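Local coordinates for chloramphenicol acetyltransferase (Aliivibrio fischeri, PDB 6PXA), which binds taurocholic acid and, as a hexapeptide-repeat acyltransferase, probably transfers an acetyl group from acetyl-CoA to chloramphenicol, at residues K75-A80 / N126-G131. Numbering follows the deposited sequence. Where two conformers were deposited one is given.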
loop_
_atom_site.group_PDB
_atom_site.type_symbol
_atom_site.label_atom_id
_atom_site.label_comp_id
_atom_site.label_asym_id
_atom_site.label_seq_id
_atom_site.Cartn_x
_atom_site.Cartn_y
_atom_site.Cartn_z
ATOM N N LYS B 75 -3.313 -25.505 5.016
ATOM C CA LYS B 75 -4.339 -25.573 6.039
ATOM C C LYS B 75 -4.045 -24.572 7.146
ATOM O O LYS B 75 -2.887 -24.229 7.406
ATOM C CB LYS B 75 -4.405 -26.974 6.636
ATOM C CG LYS B 75 -4.653 -28.076 5.616
ATOM C CD LYS B 75 -4.402 -29.434 6.241
ATOM C CE LYS B 75 -4.634 -30.553 5.273
ATOM N NZ LYS B 75 -4.446 -31.883 5.953
ATOM N N PHE B 76 -5.108 -24.115 7.804
ATOM C CA PHE B 76 -4.980 -23.343 9.032
ATOM C C PHE B 76 -4.280 -22.009 8.798
ATOM O O PHE B 76 -3.540 -21.524 9.664
ATOM C CB PHE B 76 -4.250 -24.156 10.092
ATOM C CG PHE B 76 -5.045 -25.329 10.596
ATOM C CD1 PHE B 76 -6.219 -25.132 11.285
ATOM C CD2 PHE B 76 -4.636 -26.632 10.355
ATOM C CE1 PHE B 76 -6.967 -26.215 11.754
ATOM C CE2 PHE B 76 -5.379 -27.717 10.831
ATOM C CZ PHE B 76 -6.543 -27.503 11.521
ATOM N N CYS B 77 -4.494 -21.421 7.626
ATOM C CA CYS B 77 -3.894 -20.142 7.294
ATOM C C CYS B 77 -4.868 -19.020 7.602
ATOM O O CYS B 77 -6.084 -19.166 7.458
ATOM C CB CYS B 77 -3.478 -20.076 5.820
ATOM S SG CYS B 77 -2.060 -21.096 5.458
ATOM N N SER B 78 -4.315 -17.905 8.041
ATOM C CA SER B 78 -5.084 -16.715 8.407
ATOM C C SER B 78 -4.680 -15.625 7.439
ATOM O O SER B 78 -3.528 -15.184 7.457
ATOM C CB SER B 78 -4.812 -16.282 9.850
ATOM O OG SER B 78 -5.227 -17.294 10.758
ATOM N N ILE B 79 -5.609 -15.209 6.583
ATOM C CA ILE B 79 -5.327 -14.218 5.546
ATOM C C ILE B 79 -6.114 -12.944 5.858
ATOM O O ILE B 79 -7.349 -12.921 5.765
ATOM C CB ILE B 79 -5.646 -14.753 4.143
ATOM C CG1 ILE B 79 -4.811 -16.016 3.867
ATOM C CG2 ILE B 79 -5.363 -13.663 3.113
ATOM C CD1 ILE B 79 -4.935 -16.525 2.440
ATOM N N ALA B 80 -5.402 -11.862 6.184
ATOM C CA ALA B 80 -6.065 -10.634 6.613
ATOM C C ALA B 80 -6.482 -9.759 5.428
ATOM O O ALA B 80 -6.078 -9.977 4.277
ATOM C CB ALA B 80 -5.168 -9.834 7.567
ATOM N N ASN B 126 1.370 -24.340 5.629
ATOM C CA ASN B 126 0.334 -24.498 6.640
ATOM C C ASN B 126 0.625 -23.601 7.831
ATOM O O ASN B 126 1.783 -23.307 8.139
ATOM C CB ASN B 126 0.255 -25.952 7.104
ATOM C CG ASN B 126 0.085 -26.903 5.948
ATOM O OD1 ASN B 126 -1.016 -27.067 5.443
ATOM N ND2 ASN B 126 1.181 -27.512 5.503
ATOM N N ASP B 127 -0.446 -23.174 8.500
ATOM C CA ASP B 127 -0.346 -22.368 9.706
ATOM C C ASP B 127 0.387 -21.051 9.424
ATOM O O ASP B 127 1.275 -20.637 10.169
ATOM C CB ASP B 127 0.338 -23.152 10.828
ATOM C CG ASP B 127 0.351 -22.370 12.150
ATOM O OD1 ASP B 127 -0.688 -21.763 12.481
ATOM O OD2 ASP B 127 1.395 -22.333 12.830
ATOM N N VAL B 128 0.020 -20.398 8.325
ATOM C CA VAL B 128 0.656 -19.144 7.913
ATOM C C VAL B 128 -0.319 -18.006 8.117
ATOM O O VAL B 128 -1.490 -18.094 7.723
ATOM C CB VAL B 128 1.147 -19.215 6.450
ATOM C CG1 VAL B 128 1.614 -17.835 5.961
ATOM C CG2 VAL B 128 2.265 -20.220 6.321
ATOM N N TRP B 129 0.146 -16.966 8.809
ATOM C CA TRP B 129 -0.618 -15.758 9.090
ATOM C C TRP B 129 -0.102 -14.659 8.171
ATOM O O TRP B 129 1.089 -14.331 8.208
ATOM C CB TRP B 129 -0.446 -15.371 10.559
ATOM C CG TRP B 129 -1.114 -14.104 10.999
ATOM C CD1 TRP B 129 -2.212 -13.501 10.455
ATOM C CD2 TRP B 129 -0.719 -13.297 12.108
ATOM N NE1 TRP B 129 -2.518 -12.345 11.155
ATOM C CE2 TRP B 129 -1.621 -12.209 12.180
ATOM C CE3 TRP B 129 0.316 -13.382 13.045
ATOM C CZ2 TRP B 129 -1.510 -11.214 13.144
ATOM C CZ3 TRP B 129 0.419 -12.383 14.004
ATOM C CH2 TRP B 129 -0.485 -11.320 14.037
ATOM N N ILE B 130 -0.984 -14.113 7.338
ATOM C CA ILE B 130 -0.622 -13.102 6.338
ATOM C C ILE B 130 -1.357 -11.814 6.688
ATOM O O ILE B 130 -2.583 -11.717 6.531
ATOM C CB ILE B 130 -0.941 -13.551 4.898
ATOM C CG1 ILE B 130 -0.203 -14.857 4.560
ATOM C CG2 ILE B 130 -0.606 -12.441 3.883
ATOM C CD1 ILE B 130 -0.458 -15.362 3.174
ATOM N N GLY B 131 -0.604 -10.821 7.137
ATOM C CA GLY B 131 -1.184 -9.587 7.617
ATOM C C GLY B 131 -1.820 -8.754 6.519
ATOM O O GLY B 131 -1.705 -9.017 5.308
HETATM O O HOH W 1 -2.839 -18.838 10.845
#
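Asn126 reaches across to the neighbouring coil of backbone and takes the amide of Lys75. Along the Asn126 side chain, CB sits 3.6 Å from Lys75 O; chi1 of -54° sets CG beside its own backbone N, 3.8 Å from Lys75 N, and at the tip OD1 accepts Lys75 N at 2.8 Å. That N-H points almost straight at the oxygen (177°), though the donor is tilted from the carbonyl plane. The other branch, ND2, is hydrogen-bonded outside the two segments. OD1 also lies against CB and CG of Lys75, whose extended chain runs alongside Asn126 and ends in a salt bridge to Asp190. Lys75 O in turn accepts Asp127 N. The segments belong to adjacent coils of a left-handed parallel beta-helix, the fold of hexapeptide-repeat acyltransferases, and run in parallel: Phe76 and Asp127 both take left-handed backbone angles at the turn, and beyond it Ser78 N to Val128 O, Ile130 N to Ser78 O and Ala80 N to Ile130 O form the ladder. Inside the coil, SG of Cys77 lies 3.8 Å from CB of Val128 and receives a weak bond from Val128 N. CG1 of Ile79 meets CD1 of Ile130 at 4.5 Å, a loose apolar contact, with Phe85 against both. On the face of Ser78 and Trp129, Ser78 OG and Phe76 O share a water, and in the conformer given here the Trp129 ring stacks with His93 of the second subunit.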